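Local coordinates for inosine-uridine preferring nucleoside hydrolase family protein (Bacillus anthracis, PDB 2C40) that belongs to the inosine-uridine preferring nucleoside hydrolase family and holds a calcium ion and alpha-D-ribofuranose together in a pocket of its alpha/beta fold, at residues A[33-38]-A[174-179]; A[6-9]-A[13-16]; A[65-70]-A[131-136]; A[148-153]-A[183-188]. All blocks are in the same frame, centred on the assembly; numbering follows the deposited sequence. Where two conformers were deposited one is given.

Contact 1 (A[33-38]-A[174-179]); sequences SVIPAD and SFWDPE. With RIB (alpha-D-ribofuranose), chain D.
The indole of Trp176 lies against Ala37 and Ile35 where the chain leaves strand 27-34. With CG anti to the backbone N (chi1 -163°), the ring extends from the 174-179 segment into the bend that follows the strand. Past CB, the five-membered ring runs beneath the methyl of Ala37. Ala37 CB stands 3.6 Å from the centroid of this ring and 18° off its normal, a CH-pi contact displaced toward the rim of the indole. The tightest approach there is 3.5 Å, from Ala37 CB to CE2 of Trp176. The N-H of NE1 lies in the ring plane and is given to a water 3.0 Å away, which in turn donates a short bond to Ala37 O. On the six-membered ring, CZ2 comes within 3.9 Å of Pro36 O. Farther out, CZ3 and CH2 meet the end of Ile35, whose side chain arrives from the opposite direction; Ile35 CD1 lies 3.5 Å from Trp176 CZ3.

Pro36 is the centre of an inverse gamma turn, closed by a weak bond from Ala37 N to Ile35 O, and this bend brings Ile35 and Ala37 to the same indole. Phe73 and Thr129 also pack against the ring. One residue on, Asp38 enters the ribofuranose pocket, its OD1 3.0 Å from C1 of the sugar, while its backbone N bonds to Asp9. Contact with the indole is mainly apolar, with a CH-pi component, and the buried NE1 is satisfied by a water that also reaches the backbone of Ala37, next to a pocket residue.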
loop_
_atom_site.group_PDB
_atom_site.type_symbol
_atom_site.label_atom_id
_atom_site.label_comp_id
_atom_site.label_asym_id
_atom_site.label_seq_id
_atom_site.Cartn_x
_atom_site.Cartn_y
_atom_site.Cartn_z
ATOM N N SER A 33 -22.479 -0.600 -7.838
ATOM C CA SER A 33 -21.916 0.466 -8.669
ATOM C C SER A 33 -20.814 1.265 -7.978
ATOM O O SER A 33 -20.709 1.323 -6.741
ATOM C CB SER A 33 -23.034 1.373 -9.178
ATOM O OG SER A 33 -23.826 1.821 -8.120
ATOM N N VAL A 34 -19.931 1.824 -8.800
ATOM C CA VAL A 34 -18.735 2.479 -8.273
ATOM C C VAL A 34 -18.780 3.931 -8.668
ATOM O O VAL A 34 -18.961 4.241 -9.830
ATOM C CB VAL A 34 -17.430 1.837 -8.801
ATOM C CG1 VAL A 34 -16.175 2.496 -8.170
ATOM C CG2 VAL A 34 -17.442 0.334 -8.592
ATOM N N ILE A 35 -18.570 4.807 -7.690
ATOM C CA ILE A 35 -18.429 6.242 -7.971
ATOM C C ILE A 35 -16.964 6.651 -7.720
ATOM O O ILE A 35 -16.364 6.274 -6.709
ATOM C CB ILE A 35 -19.492 7.142 -7.188
ATOM C CG1 ILE A 35 -19.466 8.582 -7.720
ATOM C CG2 ILE A 35 -19.285 7.065 -5.652
ATOM C CD1 ILE A 35 -20.441 9.503 -7.046
ATOM N N PRO A 36 -16.358 7.386 -8.673
ATOM C CA PRO A 36 -14.949 7.759 -8.554
ATOM C C PRO A 36 -14.659 8.932 -7.576
ATOM O O PRO A 36 -14.120 9.964 -7.962
ATOM C CB PRO A 36 -14.576 8.060 -10.027
ATOM C CG PRO A 36 -15.772 8.650 -10.581
ATOM C CD PRO A 36 -16.921 7.832 -9.968
ATOM N N ALA A 37 -15.001 8.745 -6.305
ATOM C CA ALA A 37 -14.864 9.798 -5.313
ATOM C C ALA A 37 -13.551 9.542 -4.556
ATOM O O ALA A 37 -12.530 10.145 -4.894
ATOM C CB ALA A 37 -16.072 9.844 -4.400
ATOM N N ASP A 38 -13.545 8.634 -3.585
ATOM C CA ASP A 38 -12.292 8.275 -2.902
ATOM C C ASP A 38 -11.524 7.173 -3.640
ATOM O O ASP A 38 -10.947 6.277 -3.033
ATOM C CB ASP A 38 -12.599 7.856 -1.491
ATOM C CG ASP A 38 -11.405 7.865 -0.606
ATOM O OD1 ASP A 38 -11.526 7.215 0.435
ATOM O OD2 ASP A 38 -10.371 8.466 -0.949
ATOM N N SER A 174 -20.291 13.699 2.554
ATOM C CA SER A 174 -21.170 14.856 2.394
ATOM C C SER A 174 -20.468 15.990 1.660
ATOM O O SER A 174 -21.006 16.543 0.711
ATOM C CB SER A 174 -21.660 15.402 3.737
ATOM O OG SER A 174 -22.060 14.357 4.594
ATOM N N PHE A 175 -19.281 16.345 2.122
ATOM C CA PHE A 175 -18.501 17.417 1.493
ATOM C C PHE A 175 -18.271 17.224 -0.029
ATOM O O PHE A 175 -18.328 18.169 -0.762
ATOM C CB PHE A 175 -17.175 17.553 2.231
ATOM C CG PHE A 175 -16.308 18.716 1.774
ATOM C CD1 PHE A 175 -16.734 20.019 1.961
ATOM C CD2 PHE A 175 -15.054 18.488 1.210
ATOM C CE1 PHE A 175 -15.970 21.082 1.569
ATOM C CE2 PHE A 175 -14.245 19.550 0.791
ATOM C CZ PHE A 175 -14.676 20.852 0.985
ATOM N N TRP A 176 -18.062 15.992 -0.481
ATOM C CA TRP A 176 -17.782 15.725 -1.902
ATOM C C TRP A 176 -18.849 16.270 -2.797
ATOM O O TRP A 176 -18.541 16.745 -3.893
ATOM C CB TRP A 176 -17.625 14.244 -2.179
ATOM C CG TRP A 176 -16.949 13.840 -3.520
ATOM C CD1 TRP A 176 -15.635 13.749 -3.753
ATOM C CD2 TRP A 176 -17.597 13.364 -4.724
ATOM N NE1 TRP A 176 -15.391 13.335 -5.017
ATOM C CE2 TRP A 176 -16.578 13.060 -5.635
ATOM C CE3 TRP A 176 -18.941 13.159 -5.105
ATOM C CZ2 TRP A 176 -16.825 12.539 -6.906
ATOM C CZ3 TRP A 176 -19.192 12.676 -6.392
ATOM C CH2 TRP A 176 -18.115 12.369 -7.274
ATOM N N ASP A 177 -20.107 16.202 -2.334
ATOM C CA ASP A 177 -21.244 16.754 -3.061
ATOM C C ASP A 177 -22.405 17.068 -2.081
ATOM O O ASP A 177 -23.310 16.222 -1.855
ATOM C CB ASP A 177 -21.687 15.759 -4.122
ATOM C CG ASP A 177 -22.708 16.347 -5.058
ATOM O OD1 ASP A 177 -23.127 17.466 -4.753
ATOM O OD2 ASP A 177 -23.042 15.733 -6.101
ATOM N N PRO A 178 -22.366 18.259 -1.484
ATOM C CA PRO A 178 -23.391 18.715 -0.533
ATOM C C PRO A 178 -24.788 18.853 -1.117
ATOM O O PRO A 178 -25.788 18.641 -0.393
ATOM C CB PRO A 178 -22.856 20.066 -0.062
ATOM C CG PRO A 178 -21.401 20.042 -0.412
ATOM C CD PRO A 178 -21.280 19.248 -1.632
ATOM N N GLU A 179 -24.863 19.175 -2.407
ATOM C CA GLU A 179 -26.134 19.324 -3.104
ATOM C C GLU A 179 -26.853 17.977 -3.205
ATOM O O GLU A 179 -28.065 17.901 -3.052
ATOM C CB GLU A 179 -25.888 19.952 -4.466
ATOM C CG GLU A 179 -25.389 21.390 -4.269
ATOM C CD GLU A 179 -24.826 22.062 -5.517
ATOM O OE1 GLU A 179 -23.915 21.501 -6.202
ATOM O OE2 GLU A 179 -25.258 23.209 -5.783
HETATM O O5 RIB D . -15.469 10.316 5.447
HETATM C C5 RIB D . -15.239 8.883 5.562
HETATM C C4 RIB D . -15.196 8.299 4.148
HETATM O O4 RIB D . -14.021 8.842 3.511
HETATM C C3 RIB D . -15.165 6.765 3.982
HETATM O O3 RIB D . -16.449 6.333 3.425
HETATM C C2 RIB D . -13.858 6.438 3.132
HETATM O O2 RIB D . -13.838 5.522 1.942
HETATM C C1 RIB D . -13.320 7.837 2.735
HETATM O O HOH W 1 -12.708 12.442 -5.875
#

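Contact 2 (A[6-9]-A[13-16]); sequences FNHD and DDLV. With CA (calcium ion), chain C; RIB (alpha-D-ribofuranose), chain D.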
loop_
_atom_site.group_PDB
_atom_site.type_symbol
_atom_site.label_atom_id
_atom_site.label_comp_id
_atom_site.label_asym_id
_atom_site.label_seq_id
_atom_site.Cartn_x
_atom_site.Cartn_y
_atom_site.Cartn_z
ATOM N N PHE A 6 -25.815 -1.675 -3.732
ATOM C CA PHE A 6 -24.608 -1.139 -3.094
ATOM C C PHE A 6 -23.866 -0.161 -4.015
ATOM O O PHE A 6 -23.349 -0.572 -5.065
ATOM C CB PHE A 6 -23.689 -2.324 -2.744
ATOM C CG PHE A 6 -22.417 -1.967 -2.051
ATOM C CD1 PHE A 6 -21.297 -2.742 -2.245
ATOM C CD2 PHE A 6 -22.340 -0.907 -1.177
ATOM C CE1 PHE A 6 -20.110 -2.446 -1.619
ATOM C CE2 PHE A 6 -21.148 -0.598 -0.538
ATOM C CZ PHE A 6 -20.028 -1.356 -0.748
ATOM N N ASN A 7 -23.803 1.110 -3.602
ATOM C CA ASN A 7 -23.003 2.146 -4.287
ATOM C C ASN A 7 -21.800 2.491 -3.395
ATOM O O ASN A 7 -21.967 2.839 -2.235
ATOM C CB ASN A 7 -23.891 3.388 -4.585
ATOM C CG ASN A 7 -23.195 4.440 -5.450
ATOM O OD1 ASN A 7 -23.266 4.402 -6.694
ATOM N ND2 ASN A 7 -22.524 5.393 -4.801
ATOM N N HIS A 8 -20.576 2.358 -3.912
ATOM C CA HIS A 8 -19.369 2.595 -3.089
ATOM C C HIS A 8 -18.363 3.421 -3.834
ATOM O O HIS A 8 -18.441 3.526 -5.045
ATOM C CB HIS A 8 -18.735 1.270 -2.599
ATOM C CG HIS A 8 -18.028 0.446 -3.658
ATOM N ND1 HIS A 8 -16.714 0.658 -4.025
ATOM C CD2 HIS A 8 -18.436 -0.661 -4.337
ATOM C CE1 HIS A 8 -16.367 -0.253 -4.920
ATOM N NE2 HIS A 8 -17.396 -1.064 -5.127
ATOM N N ASP A 9 -17.407 4.010 -3.112
ATOM C CA ASP A 9 -16.355 4.775 -3.806
ATOM C C ASP A 9 -14.943 4.221 -3.672
ATOM O O ASP A 9 -14.004 4.960 -3.656
ATOM C CB ASP A 9 -16.406 6.257 -3.460
ATOM C CG ASP A 9 -16.056 6.552 -2.034
ATOM O OD1 ASP A 9 -15.765 7.735 -1.770
ATOM O OD2 ASP A 9 -16.081 5.625 -1.191
ATOM N N ASP A 13 -12.033 0.270 2.623
ATOM C CA ASP A 13 -13.162 -0.261 3.414
ATOM C C ASP A 13 -14.453 -0.452 2.592
ATOM O O ASP A 13 -15.306 -1.245 2.980
ATOM C CB ASP A 13 -13.373 0.493 4.760
ATOM C CG ASP A 13 -13.767 1.932 4.588
ATOM O OD1 ASP A 13 -13.968 2.335 3.418
ATOM O OD2 ASP A 13 -13.879 2.654 5.629
ATOM N N ASP A 14 -14.567 0.247 1.457
ATOM C CA ASP A 14 -15.618 -0.008 0.467
ATOM C C ASP A 14 -15.451 -1.385 -0.142
ATOM O O ASP A 14 -16.400 -2.124 -0.328
ATOM C CB ASP A 14 -15.555 1.014 -0.684
ATOM C CG ASP A 14 -15.891 2.429 -0.239
ATOM O OD1 ASP A 14 -17.095 2.781 -0.175
ATOM O OD2 ASP A 14 -14.957 3.204 0.068
ATOM N N LEU A 15 -14.225 -1.700 -0.503
ATOM C CA LEU A 15 -13.924 -2.957 -1.170
ATOM C C LEU A 15 -13.985 -4.134 -0.197
ATOM O O LEU A 15 -14.412 -5.255 -0.554
ATOM C CB LEU A 15 -12.541 -2.896 -1.811
ATOM C CG LEU A 15 -12.257 -2.533 -3.267
ATOM C CD1 LEU A 15 -13.368 -1.903 -4.145
ATOM C CD2 LEU A 15 -10.927 -1.724 -3.348
ATOM N N VAL A 16 -13.537 -3.897 1.013
ATOM C CA VAL A 16 -13.698 -4.885 2.069
ATOM C C VAL A 16 -15.190 -5.133 2.358
ATOM O O VAL A 16 -15.600 -6.257 2.675
ATOM C CB VAL A 16 -12.931 -4.465 3.328
ATOM C CG1 VAL A 16 -13.401 -5.267 4.503
ATOM C CG2 VAL A 16 -11.414 -4.626 3.089
HETATM CA CA CA C . -16.057 5.086 1.088
HETATM O O5 RIB D . -15.469 10.316 5.447
HETATM C C5 RIB D . -15.239 8.883 5.562
HETATM C C4 RIB D . -15.196 8.299 4.148
HETATM O O4 RIB D . -14.021 8.842 3.511
HETATM C C3 RIB D . -15.165 6.765 3.982
HETATM O O3 RIB D . -16.449 6.333 3.425
HETATM C C2 RIB D . -13.858 6.438 3.132
HETATM O O2 RIB D . -13.838 5.522 1.942
HETATM C C1 RIB D . -13.320 7.837 2.735
HETATM O O HOH W 2 -15.830 7.532 0.820
#
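Opposite torsions bring the carboxylates of Asp9 and Asp14 to one calcium ion. Asp14 CG is anti to the carbonyl carbon (chi1 -67°), which swings the group from helix 12-21 toward the strand. In Asp9, CG instead sits between the backbone N and the carbonyl carbon (chi1 67°), and the carboxylate curls back toward the helix. The two carboxylate planes stand 80° apart. Asp9 binds through OD2 alone, 2.3 Å from the calcium. Asp14 is bidentate but uneven, with OD2 at 2.4 Å and OD1 at 2.8 Å from the ion. Asp14 OD1 also accepts Asp9 N at 3.2 Å, and this donor comes from above the carboxylate plane.

Ribofuranose O2 lies 2.4 Å from the calcium, its O3 takes a longer bond, and a water close to Asp9 OD1, an oxygen that also accepts Asp38 N, supplies a further ligand. Thr125 and Asp247 complete the shell. On the strand side, His8 CB is 3.3 Å from Asp14 OD1, and His8 CE1 meets Leu15 CD1 at 3.5 Å. The imidazole is held by Gly10 and Ser48, and the edge of the Phe6 ring faces Asp14 O.

Asp9, Asp13 and Asp14, gathered at the turn from strand 2-8 into helix 12-21, the opening of a beta-alpha-beta unit, form the N-terminal aspartate cluster characteristic of nucleoside hydrolases, here around calcium and sugar.

Contact 3 (A[65-70]-A[131-136]); sequences SNSRGK and LARALY
Arg133 reaches from helix 129-137 to Ser67, in a loop that opens with an ST turn at Ser65. Along the helix, Leu131 and Ala132 face inward: the former packs on Leu122 and Phe124 of strand 120-124, the latter on Ala180 of helix 178-186.

Arg133 then turns the other way, toward the loop. Its CG is anti to the backbone N (chi1 -163°), and bends at chi2 and chi3 carry the guanidinium over to Ser67. The grip is side-on, with two nitrogens on one oxygen: NE to Ser67 OG at 3.2 Å and NH2 to the same Ser67 OG at 2.8 Å. The shorter bond is also the straighter, 157° at the hydrogen against 139°, and the hydroxyl lies close to the guanidinium plane for both. Asn66 brings its amide to the same group, crossing the arginine at about a right angle. Ser67 OG has a further partner in Asp130, which also bonds Ser65 OG, so the carboxylate holds both serines of the turn and would be expected to reinforce the pull on the arginine.

Beyond it, Ala134 packs on Ile110 of helix 105-115. Leu135 and Tyr136 continue the helix, Leu135 N bonding to Leu131 O at 2.9 Å. The loop itself is kept in shape beside the guanidinium by the ST-turn bond, in which Ser67 N donates to Ser65 OG at 2.8 Å.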
loop_
_atom_site.group_PDB
_atom_site.type_symbol
_atom_site.label_atom_id
_atom_site.label_comp_id
_atom_site.label_asym_id
_atom_site.label_seq_id
_atom_site.Cartn_x
_atom_site.Cartn_y
_atom_site.Cartn_z
ATOM N N SER A 65 -20.186 4.821 -12.439
ATOM C CA SER A 65 -20.774 6.158 -12.369
ATOM C C SER A 65 -20.158 7.116 -13.373
ATOM O O SER A 65 -19.018 6.938 -13.775
ATOM C CB SER A 65 -20.577 6.753 -10.970
ATOM O OG SER A 65 -21.107 8.045 -10.910
ATOM N N ASN A 66 -20.931 8.101 -13.836
ATOM C CA ASN A 66 -20.333 9.223 -14.585
ATOM C C ASN A 66 -20.597 10.507 -13.821
ATOM O O ASN A 66 -20.450 11.617 -14.346
ATOM C CB ASN A 66 -20.712 9.273 -16.094
ATOM C CG ASN A 66 -22.216 9.405 -16.360
ATOM O OD1 ASN A 66 -22.636 9.354 -17.524
ATOM N ND2 ASN A 66 -23.019 9.596 -15.331
ATOM N N SER A 67 -20.917 10.331 -12.540
ATOM C CA SER A 67 -21.121 11.457 -11.639
ATOM C C SER A 67 -19.793 12.120 -11.407
ATOM O O SER A 67 -18.731 11.468 -11.409
ATOM C CB SER A 67 -21.742 11.016 -10.337
ATOM O OG SER A 67 -23.126 10.658 -10.498
ATOM N N ARG A 68 -19.847 13.432 -11.252
ATOM C CA ARG A 68 -18.675 14.212 -10.915
ATOM C C ARG A 68 -18.882 14.889 -9.575
ATOM O O ARG A 68 -19.993 15.232 -9.216
ATOM C CB ARG A 68 -18.447 15.245 -11.977
ATOM C CG ARG A 68 -18.125 14.664 -13.305
ATOM C CD ARG A 68 -18.189 15.744 -14.344
ATOM N NE ARG A 68 -17.882 15.225 -15.663
ATOM C CZ ARG A 68 -17.532 15.972 -16.713
ATOM N NH1 ARG A 68 -17.425 17.294 -16.595
ATOM N NH2 ARG A 68 -17.339 15.395 -17.894
ATOM N N GLY A 69 -17.805 15.088 -8.837
ATOM C CA GLY A 69 -17.888 15.714 -7.512
ATOM C C GLY A 69 -17.651 17.206 -7.525
ATOM O O GLY A 69 -17.010 17.753 -8.429
ATOM N N LYS A 70 -18.198 17.874 -6.507
ATOM C CA LYS A 70 -17.947 19.303 -6.277
ATOM C C LYS A 70 -16.606 19.530 -5.633
ATOM O O LYS A 70 -15.883 20.497 -5.959
ATOM C CB LYS A 70 -19.049 19.841 -5.358
ATOM C CG LYS A 70 -19.031 21.381 -5.231
ATOM C CD LYS A 70 -20.421 21.844 -4.881
ATOM C CE LYS A 70 -20.502 23.195 -4.186
ATOM N NZ LYS A 70 -21.679 23.137 -3.141
ATOM N N LEU A 131 -27.333 8.647 -6.386
ATOM C CA LEU A 131 -28.712 8.627 -5.906
ATOM C C LEU A 131 -29.480 9.949 -6.112
ATOM O O LEU A 131 -30.657 9.948 -6.461
ATOM C CB LEU A 131 -28.768 8.182 -4.437
ATOM C CG LEU A 131 -30.133 8.159 -3.724
ATOM C CD1 LEU A 131 -31.121 7.192 -4.356
ATOM C CD2 LEU A 131 -29.967 7.841 -2.250
ATOM N N ALA A 132 -28.862 11.072 -5.818
ATOM C CA ALA A 132 -29.476 12.381 -6.062
ATOM C C ALA A 132 -29.953 12.453 -7.479
ATOM O O ALA A 132 -31.084 12.875 -7.787
ATOM C CB ALA A 132 -28.422 13.490 -5.795
ATOM N N ARG A 133 -29.065 12.019 -8.349
ATOM C CA ARG A 133 -29.276 12.037 -9.781
ATOM C C ARG A 133 -30.387 11.090 -10.240
ATOM O O ARG A 133 -31.195 11.478 -11.029
ATOM C CB ARG A 133 -27.949 11.721 -10.451
ATOM C CG ARG A 133 -27.896 12.090 -11.873
ATOM C CD ARG A 133 -26.589 12.888 -12.204
ATOM N NE ARG A 133 -25.453 12.010 -12.240
ATOM C CZ ARG A 133 -24.847 11.588 -13.348
ATOM N NH1 ARG A 133 -25.217 11.994 -14.568
ATOM N NH2 ARG A 133 -23.808 10.774 -13.222
ATOM N N ALA A 134 -30.390 9.869 -9.719
ATOM C CA ALA A 134 -31.459 8.880 -9.875
ATOM C C ALA A 134 -32.816 9.456 -9.502
ATOM O O ALA A 134 -33.781 9.357 -10.254
ATOM C CB ALA A 134 -31.165 7.631 -8.973
ATOM N N LEU A 135 -32.848 10.111 -8.356
ATOM C CA LEU A 135 -34.063 10.737 -7.836
ATOM C C LEU A 135 -34.538 11.910 -8.671
ATOM O O LEU A 135 -35.738 12.076 -8.932
ATOM C CB LEU A 135 -33.806 11.194 -6.413
ATOM C CG LEU A 135 -33.621 10.033 -5.423
ATOM C CD1 LEU A 135 -32.950 10.561 -4.188
ATOM C CD2 LEU A 135 -34.990 9.387 -5.079
ATOM N N TYR A 136 -33.594 12.708 -9.134
ATOM C CA TYR A 136 -33.944 13.848 -9.977
ATOM C C TYR A 136 -34.641 13.384 -11.275
ATOM O O TYR A 136 -35.662 13.916 -11.655
ATOM C CB TYR A 136 -32.727 14.726 -10.237
ATOM C CG TYR A 136 -33.069 15.798 -11.200
ATOM C CD1 TYR A 136 -32.596 15.740 -12.532
ATOM C CD2 TYR A 136 -33.943 16.835 -10.843
ATOM C CE1 TYR A 136 -32.942 16.710 -13.457
ATOM C CE2 TYR A 136 -34.291 17.826 -11.791
ATOM C CZ TYR A 136 -33.778 17.751 -13.091
ATOM O OH TYR A 136 -34.115 18.687 -14.072
#

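Contact 4 (A[148-153]-A[183-188]); sequences LVWMGG and RVWEAN
Trp185 of helix 178-186 and Trp150 of strand 145-151 meet rim to rim, and beside them Leu148 touches Val184. The tryptophans approach through the outer corners of their six-membered rings. Trp150 CZ3 is 3.6 Å from Trp185 CH2 and equally near the neighbouring CZ3, and Trp150 CE3 lies a little farther off. The planes are almost perpendicular, at 82°, with the centroids of the six-membered rings 5.8 Å apart. Trp185 CH2 comes to the edge of the Trp150 indole, near its plane, and neither ring lies over the face of the other. The side chain of Trp185 does not start out toward the strand; a chi1 of -107°, away from a staggered value, carries the ring end round to it.

Leu148, two residues before Trp150 and pointing to the same side of the strand, sends CD1 to within 3.5 Å of Val184 CG1, a tight carbon contact. Leu131 of helix 129-137 packs against both of these aliphatic side chains. One face of the Trp150 ring is occupied by Gly152 CA, 3.6 Å above the plane and displaced toward the rim, while NE1 bonds to Gly126 O.

Met151, between Trp150 and Gly152 in sequence, lines the ribofuranose pocket. Helix 178-186 lies in the crossover between strand 145-151 and its parallel neighbour 191-194, and Trp185 also packs on Ile191. The junction of helix and sheet thus rests on dispersion between buried carbon surfaces, while the buried indole N-H of Trp150 is satisfied by the backbone at Gly126.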
loop_
_atom_site.group_PDB
_atom_site.type_symbol
_atom_site.label_atom_id
_atom_site.label_comp_id
_atom_site.label_asym_id
_atom_site.label_seq_id
_atom_site.Cartn_x
_atom_site.Cartn_y
_atom_site.Cartn_z
ATOM N N LEU A 148 -32.492 3.929 2.953
ATOM C CA LEU A 148 -31.095 4.248 2.625
ATOM C C LEU A 148 -30.286 4.063 3.910
ATOM O O LEU A 148 -30.613 4.637 4.911
ATOM C CB LEU A 148 -31.006 5.726 2.167
ATOM C CG LEU A 148 -29.871 6.300 1.313
ATOM C CD1 LEU A 148 -29.624 7.817 1.586
ATOM C CD2 LEU A 148 -28.622 5.556 1.320
ATOM N N VAL A 149 -29.220 3.283 3.835
ATOM C CA VAL A 149 -28.179 3.277 4.842
ATOM C C VAL A 149 -26.952 3.914 4.232
ATOM O O VAL A 149 -26.455 3.480 3.228
ATOM C CB VAL A 149 -27.877 1.858 5.379
ATOM C CG1 VAL A 149 -26.935 1.919 6.600
ATOM C CG2 VAL A 149 -29.206 1.174 5.769
ATOM N N TRP A 150 -26.488 4.979 4.866
ATOM C CA TRP A 150 -25.417 5.798 4.347
ATOM C C TRP A 150 -24.369 6.099 5.415
ATOM O O TRP A 150 -24.679 6.480 6.552
ATOM C CB TRP A 150 -26.000 7.101 3.769
ATOM C CG TRP A 150 -25.001 8.039 3.126
ATOM C CD1 TRP A 150 -24.029 7.729 2.187
ATOM C CD2 TRP A 150 -24.874 9.428 3.391
ATOM N NE1 TRP A 150 -23.316 8.843 1.870
ATOM C CE2 TRP A 150 -23.810 9.908 2.584
ATOM C CE3 TRP A 150 -25.555 10.319 4.235
ATOM C CZ2 TRP A 150 -23.407 11.246 2.587
ATOM C CZ3 TRP A 150 -25.152 11.654 4.253
ATOM C CH2 TRP A 150 -24.067 12.099 3.440
ATOM N N MET A 151 -23.116 5.937 4.993
ATOM C CA MET A 151 -21.977 6.467 5.683
ATOM C C MET A 151 -21.800 7.925 5.288
ATOM O O MET A 151 -21.370 8.270 4.181
ATOM C CB MET A 151 -20.712 5.662 5.347
ATOM C CG MET A 151 -19.540 5.900 6.380
ATOM S SD MET A 151 -18.682 7.508 6.300
ATOM C CE MET A 151 -18.793 8.037 7.979
ATOM N N GLY A 152 -22.116 8.805 6.202
ATOM C CA GLY A 152 -21.944 10.234 5.961
ATOM C C GLY A 152 -22.269 11.039 7.203
ATOM O O GLY A 152 -22.912 10.550 8.157
ATOM N N GLY A 153 -21.758 12.264 7.206
ATOM C CA GLY A 153 -22.130 13.280 8.182
ATOM C C GLY A 153 -21.391 13.156 9.487
ATOM O O GLY A 153 -20.687 12.175 9.714
ATOM N N ARG A 183 -30.634 17.014 -1.801
ATOM C CA ARG A 183 -31.622 16.291 -2.631
ATOM C C ARG A 183 -32.134 14.975 -2.015
ATOM O O ARG A 183 -33.344 14.649 -2.048
ATOM C CB ARG A 183 -30.947 15.856 -3.880
ATOM C CG ARG A 183 -31.205 16.675 -5.000
ATOM C CD ARG A 183 -32.239 16.018 -5.927
ATOM N NE ARG A 183 -32.872 17.109 -6.657
ATOM C CZ ARG A 183 -32.227 17.926 -7.478
ATOM N NH1 ARG A 183 -30.941 17.744 -7.738
ATOM N NH2 ARG A 183 -32.886 18.913 -8.074
ATOM N N VAL A 184 -31.192 14.184 -1.505
ATOM C CA VAL A 184 -31.563 12.919 -0.848
ATOM C C VAL A 184 -32.373 13.269 0.397
ATOM O O VAL A 184 -33.457 12.695 0.655
ATOM C CB VAL A 184 -30.346 12.068 -0.511
ATOM C CG1 VAL A 184 -30.735 10.898 0.376
ATOM C CG2 VAL A 184 -29.658 11.588 -1.795
ATOM N N TRP A 185 -31.908 14.268 1.134
ATOM C CA TRP A 185 -32.605 14.696 2.336
ATOM C C TRP A 185 -34.038 15.175 2.041
ATOM O O TRP A 185 -34.899 15.005 2.897
ATOM C CB TRP A 185 -31.854 15.806 3.052
ATOM C CG TRP A 185 -31.135 15.466 4.345
ATOM C CD1 TRP A 185 -31.285 16.106 5.548
ATOM C CD2 TRP A 185 -30.144 14.458 4.558
ATOM N NE1 TRP A 185 -30.464 15.572 6.475
ATOM C CE2 TRP A 185 -29.739 14.562 5.900
ATOM C CE3 TRP A 185 -29.557 13.478 3.744
ATOM C CZ2 TRP A 185 -28.780 13.732 6.450
ATOM C CZ3 TRP A 185 -28.635 12.637 4.302
ATOM C CH2 TRP A 185 -28.251 12.769 5.644
ATOM N N GLU A 186 -34.306 15.742 0.869
ATOM C CA GLU A 186 -35.657 16.169 0.588
ATOM C C GLU A 186 -36.549 14.997 0.132
ATOM O O GLU A 186 -37.755 15.102 0.215
ATOM C CB GLU A 186 -35.707 17.366 -0.379
ATOM C CG GLU A 186 -35.063 17.128 -1.714
ATOM C CD GLU A 186 -35.304 18.282 -2.712
ATOM O OE1 GLU A 186 -36.408 18.355 -3.317
ATOM O OE2 GLU A 186 -34.378 19.083 -2.906
ATOM N N ALA A 187 -35.975 13.896 -0.335
ATOM C CA ALA A 187 -36.781 12.742 -0.767
ATOM C C ALA A 187 -37.590 12.132 0.391
ATOM O O ALA A 187 -37.189 12.168 1.581
ATOM C CB ALA A 187 -35.893 11.660 -1.398
ATOM N N ASN A 188 -38.717 11.548 0.011
ATOM C CA ASN A 188 -39.530 10.772 0.920
ATOM C C ASN A 188 -38.961 9.343 1.075
ATOM O O ASN A 188 -39.482 8.363 0.528
ATOM C CB ASN A 188 -40.997 10.767 0.459
ATOM C CG ASN A 188 -41.933 10.188 1.491
ATOM O OD1 ASN A 188 -41.630 10.133 2.676
ATOM N ND2 ASN A 188 -43.078 9.756 1.044
#

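How the contacts relate
All four contacts belong to one alpha/beta fold. Contact 2 closes first along the chain; contact 1 then spans a long loop in which contact 3 is nested, and contact 4 crosses contact 1. Contacts 1, 2 and 4 reach the same mixed sheet, where strands 2-8 and 27-34 are neighbours. Contacts 1 and 3 are nearest, with centres about 8 Å apart, and backbone pairs Val34-Ser65 and Trp176-Lys70 join them. Contacts 2 and 4 are farthest, about 17 Å between centres. Contact 1 shares helix 178-186 with contact 4, while Asp9, Asp38 and Met151 from contacts 2, 1 and 4 converge on the ribofuranose; contact 3, its centre about 15 Å from that of the chain, lies farther out.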